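Local coordinates for Lmo2470 protein (Listeria monocytogenes EGD-e, PDB 5HL3) that interacts with the host protein afadin as an internalin of the leucine-rich repeat type and facilitates crossing of the basement membrane, at residues 126-131 with 149-154. Sequence-based numbering, arbitrary orientation.
Sequences DTITMS and KQLYMS
Thr-127 and Tyr-152 meet at the edge of the tyrosine ring, where the threonine methyl CG2 lies 3.9 Å from CE2, near the ring plane. Thr-129 comes in obliquely, its OG1 3.5 Å from CD2 of Tyr-152. The Thr-127 hydroxyl, set beside its own backbone N (chi1 -61°), has two acceptors for one proton: OE1 of Gln-150, 2.9 Å from OG1, and OD1 of Asp-126. On the opposite face of the sheet, Ile-128 rests its CB against CD1 of Leu-151, and the selenomethionines Met-130 and Met-153 run side by side, the chain of Met-153 folded about its CB-CG and CG-SE bonds (chi2 -72°, chi3 -80°), which brings its selenium 3.9 Å from CB of Met-130. Between these faces, strands 127-129 and 150-152 run parallel and in register; Tyr-152 N gives Ile-128 O a nearly straight bond of 2.9 Å. Asp-126 O accepts from both Lys-149 N and Gln-150 N, while past the strands the backbone N of Ser-154 donates to Ser-131 OG at 3.0 Å. These are adjacent rungs of the parallel sheet of the leucine-rich repeat solenoid, with strands 100-103 and 174-176 flanking them. The chemistry divides accordingly: a buried apolar face lines the solenoid core, and a partly exposed face carries hydroxyl, amide and aromatic groups.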
loop_
_atom_site.group_PDB
_atom_site.type_symbol
_atom_site.label_atom_id
_atom_site.label_comp_id
_atom_site.label_asym_id
_atom_site.label_seq_id
_atom_site.Cartn_x
_atom_site.Cartn_y
_atom_site.Cartn_z
ATOM N N ASP A 126 4.991 16.915 -9.277
ATOM C CA ASP A 126 5.109 15.595 -9.932
ATOM C C ASP A 126 4.951 14.436 -8.941
ATOM O O ASP A 126 4.299 13.437 -9.262
ATOM C CB ASP A 126 6.480 15.535 -10.649
ATOM C CG ASP A 126 6.737 14.217 -11.309
ATOM O OD1 ASP A 126 7.211 13.295 -10.609
ATOM O OD2 ASP A 126 6.502 14.112 -12.535
ATOM N N THR A 127 5.560 14.555 -7.759
ATOM C CA THR A 127 5.588 13.473 -6.780
ATOM C C THR A 127 5.402 14.002 -5.379
ATOM O O THR A 127 6.078 14.963 -4.984
ATOM C CB THR A 127 6.922 12.689 -6.840
ATOM O OG1 THR A 127 7.079 12.089 -8.147
ATOM C CG2 THR A 127 6.999 11.596 -5.798
ATOM N N ILE A 128 4.522 13.341 -4.623
ATOM C CA ILE A 128 4.294 13.621 -3.201
ATOM C C ILE A 128 4.493 12.323 -2.420
ATOM O O ILE A 128 3.933 11.301 -2.780
ATOM C CB ILE A 128 2.903 14.182 -2.927
ATOM C CG1 ILE A 128 2.711 15.548 -3.640
ATOM C CG2 ILE A 128 2.680 14.288 -1.415
ATOM C CD1 ILE A 128 1.311 16.089 -3.503
ATOM N N THR A 129 5.311 12.378 -1.371
ATOM C CA THR A 129 5.569 11.237 -0.474
ATOM C C THR A 129 5.334 11.639 0.967
ATOM O O THR A 129 5.963 12.583 1.454
ATOM C CB THR A 129 7.014 10.741 -0.574
ATOM O OG1 THR A 129 7.319 10.391 -1.926
ATOM C CG2 THR A 129 7.266 9.519 0.310
HETATM N N MSE A 130 4.437 10.915 1.642
HETATM C CA MSE A 130 4.128 11.208 3.061
HETATM C C MSE A 130 4.033 9.935 3.871
HETATM O O MSE A 130 3.629 9.968 5.040
HETATM C CB MSE A 130 2.806 11.933 3.142
HETATM C CG MSE A 130 2.850 13.311 2.456
HETATM SE SE MSE A 130 1.096 14.171 2.355
HETATM C CE MSE A 130 1.138 14.834 4.073
ATOM N N SER A 131 4.445 8.823 3.289
ATOM C CA SER A 131 4.344 7.504 3.930
ATOM C C SER A 131 4.889 7.446 5.354
ATOM O O SER A 131 5.945 7.974 5.674
ATOM C CB SER A 131 5.081 6.482 3.104
ATOM O OG SER A 131 4.552 6.443 1.784
ATOM N N LYS A 149 2.165 12.748 -10.985
ATOM C CA LYS A 149 2.475 11.422 -11.536
ATOM C C LYS A 149 2.677 10.316 -10.513
ATOM O O LYS A 149 2.434 9.135 -10.821
ATOM C CB LYS A 149 3.706 11.503 -12.449
ATOM C CG LYS A 149 3.371 12.171 -13.772
ATOM C CD LYS A 149 4.557 12.224 -14.721
ATOM C CE LYS A 149 4.173 12.914 -15.997
ATOM N NZ LYS A 149 5.286 13.001 -16.975
ATOM N N GLN A 150 3.098 10.671 -9.295
ATOM C CA GLN A 150 3.361 9.661 -8.273
ATOM C C GLN A 150 2.859 10.117 -6.935
ATOM O O GLN A 150 3.128 11.252 -6.506
ATOM C CB GLN A 150 4.846 9.324 -8.169
ATOM C CG GLN A 150 5.519 8.991 -9.477
ATOM C CD GLN A 150 6.959 8.564 -9.265
ATOM O OE1 GLN A 150 7.773 9.315 -8.726
ATOM N NE2 GLN A 150 7.272 7.353 -9.660
ATOM N N LEU A 151 2.185 9.212 -6.228
ATOM C CA LEU A 151 1.620 9.513 -4.928
ATOM C C LEU A 151 1.936 8.355 -3.973
ATOM O O LEU A 151 1.417 7.241 -4.163
ATOM C CB LEU A 151 0.125 9.770 -5.080
ATOM C CG LEU A 151 -0.639 10.249 -3.877
ATOM C CD1 LEU A 151 -0.035 11.508 -3.274
ATOM C CD2 LEU A 151 -2.094 10.479 -4.277
ATOM N N TYR A 152 2.807 8.608 -2.992
ATOM C CA TYR A 152 3.259 7.601 -2.018
ATOM C C TYR A 152 2.614 7.926 -0.683
ATOM O O TYR A 152 3.017 8.899 -0.001
ATOM C CB TYR A 152 4.768 7.600 -1.937
ATOM C CG TYR A 152 5.430 7.161 -3.229
ATOM C CD1 TYR A 152 5.547 5.818 -3.558
ATOM C CD2 TYR A 152 5.966 8.106 -4.131
ATOM C CE1 TYR A 152 6.153 5.444 -4.743
ATOM C CE2 TYR A 152 6.572 7.706 -5.295
ATOM C CZ TYR A 152 6.653 6.390 -5.602
ATOM O OH TYR A 152 7.262 6.020 -6.821
HETATM N N MSE A 153 1.642 7.094 -0.276
HETATM C CA MSE A 153 0.820 7.338 0.907
HETATM C C MSE A 153 0.645 6.043 1.681
HETATM O O MSE A 153 -0.463 5.688 2.076
HETATM C CB MSE A 153 -0.530 7.904 0.480
HETATM C CG MSE A 153 -0.437 9.147 -0.412
HETATM SE SE MSE A 153 0.131 10.776 0.530
HETATM C CE MSE A 153 -1.621 11.165 1.294
ATOM N N SER A 154 1.733 5.333 1.899
ATOM C CA SER A 154 1.712 4.045 2.616
ATOM C C SER A 154 1.732 4.268 4.124
ATOM O O SER A 154 2.407 5.193 4.593
ATOM C CB SER A 154 2.937 3.237 2.205
ATOM O OG SER A 154 2.995 2.023 2.916
#